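Local coordinates for tyrosine specific protein phosphatase (Trypanosoma cruzi, PDB 4AZ1) that probably hydrolyses the phosphate ester of phosphotyrosine in protein substrates, as a classical tyrosine-specific phosphatase, at residues A[170-175]-A[186-191]; A[82-87]-A[261-266]; A[40-45]-A[74-79]. One frame throughout, in Å; residues are numbered along the deposited sequence.

Contact 1 (A[170-175]-A[186-191]); sequences TRRYLI and FTQVQY. With FMT (formic acid), chain G.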
loop_
_atom_site.group_PDB
_atom_site.type_symbol
_atom_site.label_atom_id
_atom_site.label_comp_id
_atom_site.label_asym_id
_atom_site.label_seq_id
_atom_site.Cartn_x
_atom_site.Cartn_y
_atom_site.Cartn_z
ATOM N N THR A 170 -13.567 16.137 8.708
ATOM C CA THR A 170 -12.297 16.691 8.234
ATOM C C THR A 170 -12.285 16.617 6.725
ATOM O O THR A 170 -12.629 15.574 6.154
ATOM C CB THR A 170 -11.077 15.935 8.819
ATOM O OG1 THR A 170 -11.016 16.169 10.230
ATOM C CG2 THR A 170 -9.767 16.454 8.203
ATOM N N ARG A 171 -11.923 17.722 6.077
ATOM C CA ARG A 171 -11.823 17.744 4.618
ATOM C C ARG A 171 -10.371 17.884 4.209
ATOM O O ARG A 171 -9.690 18.826 4.627
ATOM C CB ARG A 171 -12.657 18.885 4.028
ATOM C CG ARG A 171 -14.123 18.752 4.361
ATOM C CD ARG A 171 -15.043 19.667 3.543
ATOM N NE ARG A 171 -16.420 19.210 3.746
ATOM C CZ ARG A 171 -17.256 19.709 4.657
ATOM N NH1 ARG A 171 -16.879 20.725 5.435
ATOM N NH2 ARG A 171 -18.475 19.200 4.775
ATOM N N ARG A 172 -9.908 16.940 3.394
ATOM C CA ARG A 172 -8.526 16.920 2.935
ATOM C C ARG A 172 -8.522 17.083 1.422
ATOM O O ARG A 172 -9.176 16.322 0.704
ATOM C CB ARG A 172 -7.850 15.601 3.341
ATOM C CG ARG A 172 -7.877 15.331 4.854
ATOM C CD ARG A 172 -7.125 14.059 5.235
ATOM N NE ARG A 172 -7.033 13.921 6.687
ATOM C CZ ARG A 172 -7.864 13.199 7.442
ATOM N NH1 ARG A 172 -8.866 12.523 6.894
ATOM N NH2 ARG A 172 -7.687 13.155 8.755
ATOM N N TYR A 173 -7.819 18.100 0.945
ATOM C CA TYR A 173 -7.724 18.347 -0.488
ATOM C C TYR A 173 -6.367 17.814 -0.924
ATOM O O TYR A 173 -5.314 18.255 -0.445
ATOM C CB TYR A 173 -7.919 19.853 -0.805
ATOM C CG TYR A 173 -9.221 20.361 -0.216
ATOM C CD1 TYR A 173 -10.436 20.149 -0.871
ATOM C CD2 TYR A 173 -9.246 20.999 1.018
ATOM C CE1 TYR A 173 -11.638 20.576 -0.316
ATOM C CE2 TYR A 173 -10.434 21.439 1.573
ATOM C CZ TYR A 173 -11.628 21.220 0.903
ATOM O OH TYR A 173 -12.812 21.651 1.451
ATOM N N LEU A 174 -6.407 16.847 -1.827
ATOM C CA LEU A 174 -5.256 16.010 -2.097
ATOM C C LEU A 174 -4.884 16.020 -3.578
ATOM O O LEU A 174 -5.713 16.321 -4.450
ATOM C CB LEU A 174 -5.551 14.578 -1.611
ATOM C CG LEU A 174 -5.767 14.458 -0.094
ATOM C CD1 LEU A 174 -6.411 13.127 0.292
ATOM C CD2 LEU A 174 -4.435 14.645 0.655
ATOM N N ILE A 175 -3.625 15.713 -3.857
ATOM C CA ILE A 175 -3.165 15.587 -5.230
ATOM C C ILE A 175 -2.476 14.239 -5.416
ATOM O O ILE A 175 -1.491 13.933 -4.728
ATOM C CB ILE A 175 -2.211 16.752 -5.617
ATOM C CG1 ILE A 175 -2.923 18.103 -5.447
ATOM C CG2 ILE A 175 -1.743 16.600 -7.043
ATOM C CD1 ILE A 175 -2.037 19.325 -5.764
ATOM N N PHE A 186 -8.235 15.508 -5.828
ATOM C CA PHE A 186 -9.484 14.984 -5.299
ATOM C C PHE A 186 -9.667 15.420 -3.847
ATOM O O PHE A 186 -8.712 15.864 -3.184
ATOM C CB PHE A 186 -9.569 13.452 -5.466
ATOM C CG PHE A 186 -8.784 12.667 -4.442
ATOM C CD1 PHE A 186 -7.419 12.462 -4.596
ATOM C CD2 PHE A 186 -9.422 12.118 -3.331
ATOM C CE1 PHE A 186 -6.696 11.727 -3.658
ATOM C CE2 PHE A 186 -8.714 11.379 -2.381
ATOM C CZ PHE A 186 -7.344 11.180 -2.551
ATOM N N THR A 187 -10.905 15.332 -3.370
ATOM C CA THR A 187 -11.223 15.684 -1.992
ATOM C C THR A 187 -11.580 14.408 -1.217
ATOM O O THR A 187 -12.396 13.602 -1.682
ATOM C CB THR A 187 -12.383 16.703 -1.957
ATOM O OG1 THR A 187 -12.062 17.822 -2.798
ATOM C CG2 THR A 187 -12.629 17.198 -0.547
ATOM N N GLN A 188 -10.935 14.193 -0.070
ATOM C CA GLN A 188 -11.392 13.166 0.873
ATOM C C GLN A 188 -12.076 13.837 2.057
ATOM O O GLN A 188 -11.553 14.794 2.627
ATOM C CB GLN A 188 -10.253 12.255 1.371
ATOM C CG GLN A 188 -10.737 11.083 2.238
ATOM C CD GLN A 188 -10.065 11.049 3.611
ATOM O OE1 GLN A 188 -9.579 12.075 4.106
ATOM N NE2 GLN A 188 -10.027 9.866 4.227
ATOM N N VAL A 189 -13.256 13.337 2.419
ATOM C CA VAL A 189 -14.013 13.888 3.537
ATOM C C VAL A 189 -14.147 12.761 4.565
ATOM O O VAL A 189 -14.696 11.706 4.261
ATOM C CB VAL A 189 -15.414 14.356 3.082
ATOM C CG1 VAL A 189 -16.157 15.049 4.231
ATOM C CG2 VAL A 189 -15.296 15.320 1.897
ATOM N N GLN A 190 -13.619 12.963 5.766
ATOM C CA GLN A 190 -13.728 11.939 6.797
ATOM C C GLN A 190 -14.689 12.399 7.888
ATOM O O GLN A 190 -14.544 13.490 8.447
ATOM C CB GLN A 190 -12.353 11.605 7.406
ATOM C CG GLN A 190 -12.388 10.473 8.456
ATOM C CD GLN A 190 -11.048 10.274 9.146
ATOM O OE1 GLN A 190 -10.128 11.082 8.972
ATOM N NE2 GLN A 190 -10.925 9.188 9.926
ATOM N N TYR A 191 -15.664 11.552 8.197
ATOM C CA TYR A 191 -16.624 11.837 9.252
ATOM C C TYR A 191 -16.360 10.871 10.405
ATOM O O TYR A 191 -16.493 9.642 10.252
ATOM C CB TYR A 191 -18.044 11.672 8.698
ATOM C CG TYR A 191 -19.141 11.748 9.731
ATOM C CD1 TYR A 191 -19.090 12.677 10.750
ATOM C CD2 TYR A 191 -20.240 10.883 9.677
ATOM C CE1 TYR A 191 -20.086 12.746 11.707
ATOM C CE2 TYR A 191 -21.252 10.956 10.615
ATOM C CZ TYR A 191 -21.169 11.889 11.630
ATOM O OH TYR A 191 -22.167 11.978 12.580
HETATM C C FMT G . -9.159 9.312 13.013
HETATM O O1 FMT G . -9.501 8.557 12.102
HETATM O O2 FMT G . -9.565 9.210 14.174
#
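R172 and Q190 meet on one face of an antiparallel β-hairpin, where the guanidinium grips the glutamine carboxamide end-on, both terminal nitrogens going to a single oxygen. NH1 lies 2.8 Å from Q190 OE1 and NH2 makes a longer bond of 3.2 Å to the same atom. NH1 has a second acceptor from the next glutamine on that face, Q188 OE1, which it reaches at 2.9 Å on a lone pair in the carbonyl plane; a bend in the Q188 chain at chi2 (-124°) brings OE1 there. All three bonds lie close to the guanidinium plane, fixing its rotation, although the amides of Q188 and Q190 are turned 43° and 46° against it. CG2 of T170 sits over the centre of one guanidinium face, and W134 adds a cation-pi contact. Farther along, L174 CB stands 4.1 Å from the ring centroid of F186, over its face, while L174 CD1 touches F186 CZ. The other face of the hairpin sets T187 OG1 at the ring edge of Y173, 3.4 Å from CD1. Between the two faces, paired backbone bonds link T170 to Q190, R172 to Q188 and L174 to F186. Y133 OH and T120 O fix the amide nitrogens of Q188 and Q190, respectively. Q190 NE2 also donates to O1 of a formic acid molecule at 2.7 Å.

Contact 2 (A[82-87]-A[261-266]); sequences IDLDLP and SAMRRQ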
loop_
_atom_site.group_PDB
_atom_site.type_symbol
_atom_site.label_atom_id
_atom_site.label_comp_id
_atom_site.label_asym_id
_atom_site.label_seq_id
_atom_site.Cartn_x
_atom_site.Cartn_y
_atom_site.Cartn_z
ATOM N N ILE A 82 -22.309 1.046 -7.098
ATOM C CA ILE A 82 -23.718 1.110 -6.744
ATOM C C ILE A 82 -24.458 2.080 -7.650
ATOM O O ILE A 82 -24.142 3.268 -7.678
ATOM C CB ILE A 82 -23.926 1.519 -5.287
ATOM C CG1 ILE A 82 -23.012 0.693 -4.367
ATOM C CG2 ILE A 82 -25.411 1.347 -4.907
ATOM C CD1 ILE A 82 -23.391 -0.775 -4.275
ATOM N N ASP A 83 -25.450 1.574 -8.378
ATOM C CA ASP A 83 -26.227 2.397 -9.298
ATOM C C ASP A 83 -27.709 2.265 -8.949
ATOM O O ASP A 83 -28.272 1.169 -9.007
ATOM C CB ASP A 83 -25.969 1.948 -10.745
ATOM C CG ASP A 83 -26.753 2.765 -11.781
ATOM O OD1 ASP A 83 -26.871 4.008 -11.644
ATOM O OD2 ASP A 83 -27.241 2.152 -12.756
ATOM N N LEU A 84 -28.336 3.374 -8.567
ATOM C CA LEU A 84 -29.761 3.365 -8.229
ATOM C C LEU A 84 -30.596 4.265 -9.146
ATOM O O LEU A 84 -31.667 4.721 -8.740
ATOM C CB LEU A 84 -29.961 3.791 -6.773
ATOM C CG LEU A 84 -29.260 2.926 -5.720
ATOM C CD1 LEU A 84 -28.911 3.726 -4.469
ATOM C CD2 LEU A 84 -30.122 1.726 -5.359
ATOM N N ASP A 85 -30.112 4.518 -10.363
ATOM C CA ASP A 85 -30.831 5.366 -11.327
ATOM C C ASP A 85 -30.958 6.784 -10.781
ATOM O O ASP A 85 -32.010 7.414 -10.881
ATOM C CB ASP A 85 -32.230 4.808 -11.645
ATOM C CG ASP A 85 -32.187 3.464 -12.348
ATOM O OD1 ASP A 85 -31.322 3.282 -13.231
ATOM O OD2 ASP A 85 -33.027 2.594 -12.020
ATOM N N LEU A 86 -29.880 7.271 -10.182
ATOM C CA LEU A 86 -29.863 8.602 -9.591
ATOM C C LEU A 86 -28.726 9.383 -10.238
ATOM O O LEU A 86 -27.974 8.810 -11.036
ATOM C CB LEU A 86 -29.685 8.492 -8.081
ATOM C CG LEU A 86 -30.815 7.742 -7.379
ATOM C CD1 LEU A 86 -30.499 7.647 -5.908
ATOM C CD2 LEU A 86 -32.151 8.424 -7.601
ATOM N N PRO A 87 -28.626 10.698 -9.952
ATOM C CA PRO A 87 -27.576 11.475 -10.624
ATOM C C PRO A 87 -26.177 10.986 -10.289
ATOM O O PRO A 87 -25.284 11.077 -11.129
ATOM C CB PRO A 87 -27.797 12.885 -10.078
ATOM C CG PRO A 87 -29.281 12.956 -9.904
ATOM C CD PRO A 87 -29.629 11.586 -9.325
ATOM N N SER A 261 -32.907 -2.771 -0.594
ATOM C CA SER A 261 -32.996 -4.036 -1.307
ATOM C C SER A 261 -32.164 -3.981 -2.591
ATOM O O SER A 261 -31.415 -4.913 -2.905
ATOM C CB SER A 261 -34.455 -4.366 -1.617
ATOM O OG SER A 261 -34.733 -5.715 -1.311
ATOM N N ALA A 262 -32.270 -2.875 -3.317
ATOM C CA ALA A 262 -31.521 -2.710 -4.567
ATOM C C ALA A 262 -30.012 -2.541 -4.344
ATOM O O ALA A 262 -29.206 -2.966 -5.173
ATOM C CB ALA A 262 -32.078 -1.552 -5.377
ATOM N N MET A 263 -29.626 -1.907 -3.242
ATOM C CA MET A 263 -28.209 -1.809 -2.912
ATOM C C MET A 263 -27.660 -3.201 -2.617
ATOM O O MET A 263 -26.564 -3.550 -3.050
ATOM C CB MET A 263 -27.988 -0.911 -1.690
ATOM C CG MET A 263 -28.183 0.573 -1.940
ATOM S SD MET A 263 -27.601 1.553 -0.533
ATOM C CE MET A 263 -28.561 0.820 0.806
ATOM N N ARG A 264 -28.427 -3.987 -1.865
ATOM C CA ARG A 264 -28.020 -5.343 -1.499
ATOM C C ARG A 264 -27.790 -6.271 -2.696
ATOM O O ARG A 264 -26.951 -7.173 -2.634
ATOM C CB ARG A 264 -29.034 -5.960 -0.522
ATOM C CG ARG A 264 -28.657 -5.687 0.907
ATOM C CD ARG A 264 -29.717 -6.053 1.940
ATOM N NE ARG A 264 -29.177 -5.767 3.273
ATOM C CZ ARG A 264 -28.762 -6.695 4.130
ATOM N NH1 ARG A 264 -28.874 -7.983 3.815
ATOM N NH2 ARG A 264 -28.259 -6.338 5.310
ATOM N N ARG A 265 -28.526 -6.052 -3.782
ATOM C CA ARG A 265 -28.337 -6.859 -4.986
ATOM C C ARG A 265 -27.015 -6.518 -5.653
ATOM O O ARG A 265 -26.498 -7.295 -6.458
ATOM C CB ARG A 265 -29.472 -6.638 -5.997
ATOM C CG ARG A 265 -30.808 -7.259 -5.625
ATOM C CD ARG A 265 -31.824 -7.124 -6.774
ATOM N NE ARG A 265 -32.383 -5.772 -6.890
ATOM C CZ ARG A 265 -33.477 -5.350 -6.252
ATOM N NH1 ARG A 265 -34.145 -6.163 -5.437
ATOM N NH2 ARG A 265 -33.909 -4.108 -6.428
ATOM N N GLN A 266 -26.473 -5.348 -5.334
ATOM C CA GLN A 266 -25.270 -4.879 -6.019
ATOM C C GLN A 266 -24.018 -5.041 -5.158
ATOM O O GLN A 266 -22.903 -5.080 -5.669
ATOM C CB GLN A 266 -25.450 -3.422 -6.449
ATOM C CG GLN A 266 -26.553 -3.190 -7.479
ATOM C CD GLN A 266 -26.772 -1.711 -7.741
ATOM O OE1 GLN A 266 -25.986 -1.069 -8.438
ATOM N NE2 GLN A 266 -27.834 -1.158 -7.164
#
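NE2 of Q266 is shared between two backbone carbonyls, that of D83 across the contact and that of A262 one helical turn earlier, each 3.0 Å away at its O atom. NE2 stands above both carbonyl planes, but the bond to A262 O is the straighter, with its acceptor in the amide plane of Q266, whereas that to D83 O is bent and its acceptor is tilted from that plane. The other end of the same amide completes the grip: Q266 OE1 receives D83 N at 2.7 Å, with an N-H...O angle of 170°. One side-chain amide thus answers both backbone groups of a single residue, OE1 taking the N-H of D83 while NE2 gives a proton to D83 O, and its bond to A262 O restrains its rotation. The Q266 chain is extended beyond CG (chi2 174°), which carries the amide from the helix to the D83 backbone. Apolar groups close in around this polar link. I82 CD1 rests 4.0 Å from Q266 CB, and I82 CG2 touches M263 CG. Both L84 methyls, CD1 and CD2, meet M263 CG at 4.1 Å, and L84 CD2 also lies 3.8 Å from A262 CB. A241 of helix 232-247 packs on L84, and V271 on M263. The arrangement joins the turn between antiparallel strands 79-82 and 90-93, at the margin of the central mixed sheet, to the C-terminal part of helix 255-266, within the α/β fold of the classical tyrosine phosphatases.

Contact 3 (A[40-45]-A[74-79]); sequences ATSLKN and PYYING. With FMT (formic acid), chain H.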
loop_
_atom_site.group_PDB
_atom_site.type_symbol
_atom_site.label_atom_id
_atom_site.label_comp_id
_atom_site.label_asym_id
_atom_site.label_seq_id
_atom_site.Cartn_x
_atom_site.Cartn_y
_atom_site.Cartn_z
ATOM N N ALA A 40 -15.921 -14.611 -7.223
ATOM C CA ALA A 40 -14.680 -15.175 -7.756
ATOM C C ALA A 40 -13.440 -14.325 -7.521
ATOM O O ALA A 40 -12.484 -14.768 -6.879
ATOM C CB ALA A 40 -14.834 -15.481 -9.256
ATOM N N THR A 41 -13.447 -13.109 -8.055
ATOM C CA THR A 41 -12.271 -12.247 -7.977
ATOM C C THR A 41 -11.954 -11.848 -6.547
ATOM O O THR A 41 -10.787 -11.826 -6.131
ATOM C CB THR A 41 -12.450 -10.991 -8.835
ATOM O OG1 THR A 41 -12.665 -11.386 -10.198
ATOM C CG2 THR A 41 -11.206 -10.106 -8.752
ATOM N N SER A 42 -12.998 -11.539 -5.791
ATOM C CA SER A 42 -12.833 -11.118 -4.418
ATOM C C SER A 42 -12.240 -12.260 -3.591
ATOM O O SER A 42 -11.408 -12.033 -2.699
ATOM C CB SER A 42 -14.189 -10.691 -3.863
ATOM O OG SER A 42 -14.038 -10.090 -2.610
ATOM N N LEU A 43 -12.653 -13.488 -3.908
ATOM C CA LEU A 43 -12.200 -14.669 -3.170
ATOM C C LEU A 43 -10.731 -15.049 -3.397
ATOM O O LEU A 43 -10.068 -15.538 -2.482
ATOM C CB LEU A 43 -13.095 -15.872 -3.475
ATOM C CG LEU A 43 -14.161 -16.153 -2.417
ATOM C CD1 LEU A 43 -15.182 -17.184 -2.899
ATOM C CD2 LEU A 43 -13.511 -16.601 -1.114
ATOM N N LYS A 44 -10.220 -14.849 -4.608
ATOM C CA LYS A 44 -8.811 -15.130 -4.837
ATOM C C LYS A 44 -7.905 -13.996 -4.353
ATOM O O LYS A 44 -6.682 -14.126 -4.367
ATOM C CB LYS A 44 -8.532 -15.514 -6.301
ATOM C CG LYS A 44 -8.699 -14.401 -7.315
ATOM C CD LYS A 44 -7.992 -14.762 -8.613
ATOM C CE LYS A 44 -7.958 -13.585 -9.576
ATOM N NZ LYS A 44 -7.189 -13.909 -10.811
ATOM N N ASN A 45 -8.499 -12.895 -3.902
ATOM C CA ASN A 45 -7.704 -11.790 -3.362
ATOM C C ASN A 45 -7.862 -11.605 -1.861
ATOM O O ASN A 45 -7.930 -10.472 -1.379
ATOM C CB ASN A 45 -8.035 -10.473 -4.072
ATOM C CG ASN A 45 -7.235 -10.280 -5.335
ATOM O OD1 ASN A 45 -6.038 -9.973 -5.287
ATOM N ND2 ASN A 45 -7.888 -10.450 -6.477
ATOM N N PRO A 74 -5.366 -4.191 -13.319
ATOM C CA PRO A 74 -4.245 -4.737 -12.547
ATOM C C PRO A 74 -4.301 -4.422 -11.051
ATOM O O PRO A 74 -3.297 -4.602 -10.354
ATOM C CB PRO A 74 -3.036 -4.036 -13.171
ATOM C CG PRO A 74 -3.573 -2.701 -13.591
ATOM C CD PRO A 74 -5.005 -2.937 -14.010
ATOM N N TYR A 75 -5.439 -3.973 -10.548
ATOM C CA TYR A 75 -5.536 -3.776 -9.114
ATOM C C TYR A 75 -6.880 -4.222 -8.578
ATOM O O TYR A 75 -7.857 -4.355 -9.315
ATOM C CB TYR A 75 -5.246 -2.327 -8.727
ATOM C CG TYR A 75 -6.018 -1.324 -9.535
ATOM C CD1 TYR A 75 -7.359 -1.103 -9.291
ATOM C CD2 TYR A 75 -5.401 -0.595 -10.543
ATOM C CE1 TYR A 75 -8.069 -0.192 -10.019
ATOM C CE2 TYR A 75 -6.108 0.324 -11.282
ATOM C CZ TYR A 75 -7.445 0.521 -11.013
ATOM O OH TYR A 75 -8.173 1.433 -11.739
ATOM N N TYR A 76 -6.912 -4.444 -7.276
ATOM C CA TYR A 76 -8.098 -4.959 -6.625
ATOM C C TYR A 76 -8.469 -4.065 -5.461
ATOM O O TYR A 76 -7.643 -3.778 -4.577
ATOM C CB TYR A 76 -7.885 -6.402 -6.144
ATOM C CG TYR A 76 -8.978 -6.903 -5.213
ATOM C CD1 TYR A 76 -10.136 -7.472 -5.719
ATOM C CD2 TYR A 76 -8.837 -6.822 -3.831
ATOM C CE1 TYR A 76 -11.131 -7.929 -4.881
ATOM C CE2 TYR A 76 -9.833 -7.285 -2.983
ATOM C CZ TYR A 76 -10.973 -7.835 -3.518
ATOM O OH TYR A 76 -11.962 -8.295 -2.685
ATOM N N ILE A 77 -9.711 -3.599 -5.482
ATOM C CA ILE A 77 -10.316 -3.079 -4.290
ATOM C C ILE A 77 -11.529 -3.969 -4.006
ATOM O O ILE A 77 -12.209 -4.430 -4.935
ATOM C CB ILE A 77 -10.678 -1.587 -4.415
ATOM C CG1 ILE A 77 -11.898 -1.384 -5.306
ATOM C CG2 ILE A 77 -9.461 -0.780 -4.942
ATOM C CD1 ILE A 77 -12.654 -0.087 -5.008
ATOM N N ASN A 78 -11.758 -4.271 -2.733
ATOM C CA ASN A 78 -12.968 -4.987 -2.334
ATOM C C ASN A 78 -14.110 -3.973 -2.408
ATOM O O ASN A 78 -14.438 -3.319 -1.410
ATOM C CB ASN A 78 -12.791 -5.521 -0.911
ATOM C CG ASN A 78 -13.955 -6.362 -0.435
ATOM O OD1 ASN A 78 -15.118 -6.072 -0.718
ATOM N ND2 ASN A 78 -13.642 -7.405 0.325
ATOM N N GLY A 79 -14.682 -3.803 -3.601
ATOM C CA GLY A 79 -15.679 -2.759 -3.792
ATOM C C GLY A 79 -16.623 -3.005 -4.949
ATOM O O GLY A 79 -16.313 -3.766 -5.867
HETATM C C FMT H . -10.195 -1.369 -0.810
HETATM O O1 FMT H . -10.196 -2.571 -1.110
HETATM O O2 FMT H . -11.152 -0.590 -0.950
#
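S42 and Y76 meet through matching first torsions: OG of S42 and CG of Y76 both stand anti to their own backbone nitrogens (chi1 -171° and 168°), placing the serine oxygen of the short helix 40-44 beside the hydroxyl of a ring that comes from the 74-79 loop. S42 OG donates to Y76 OH at 2.7 Å. Neither hydroxyl ends there, since A56 N is bonded to S42 OG, and Y76 OH is bonded to N49 OD1; the two form links in a buried polar chain. Beside this bond the helix backbone presses on the ring, with S42 CA 3.6 Å from Y76 CE1, and T41 CG2 approaches Y76 CD1 more loosely at 4.2 Å. N45, just past the helix, lies over one face of the tyrosine. Its CB is 3.7 Å from the Y76 ring centroid, a CH-pi contact, and its amide stacks on the ring with the two planes 11° apart. The bond from N45 ND2 back to T41 O, 3.2 Å, restrains the amide in that attitude. The opposite ring face carries the backbone N of N78, offset toward the rim. N78, the centre of an inverse gamma turn, gives its N-H to O1 of a formic acid molecule at 2.8 Å, while its ND2 is bonded to I54 O and N49 OD1 and its OD1 to R267 NH1. R30 of the second subunit packs on K44 and N45. N45 opens the NxxKNRY motif of classical tyrosine phosphatases, to which N49 also belongs, and Y76, I77 and N78 match the YIN of their DYINA motif, so the contact joins two signature segments of this fold.

In the fold
From the N terminus, contact 3 closes first, joining helix 40-44 to 74-79 and enclosing 28 residues, with no helix or strand in the modelled part. The chain continues directly through strand 79-82 into segment 82-87, where contact 2 opens; their segments adjoin, although the contact centres are 20 Å apart. Contact 2 then waits 173 residues for its partner in helix 255-266. Inside that long loop lies contact 1, a local hairpin of strands 169-177 and 184-191. Contacts 1 and 2 lie on opposite sides of the chain's centre, with centres 25 Å apart. Contact 2 ties helix 255-266 to one margin of the mixed sheet, while contact 1 pairs two of its inner strands.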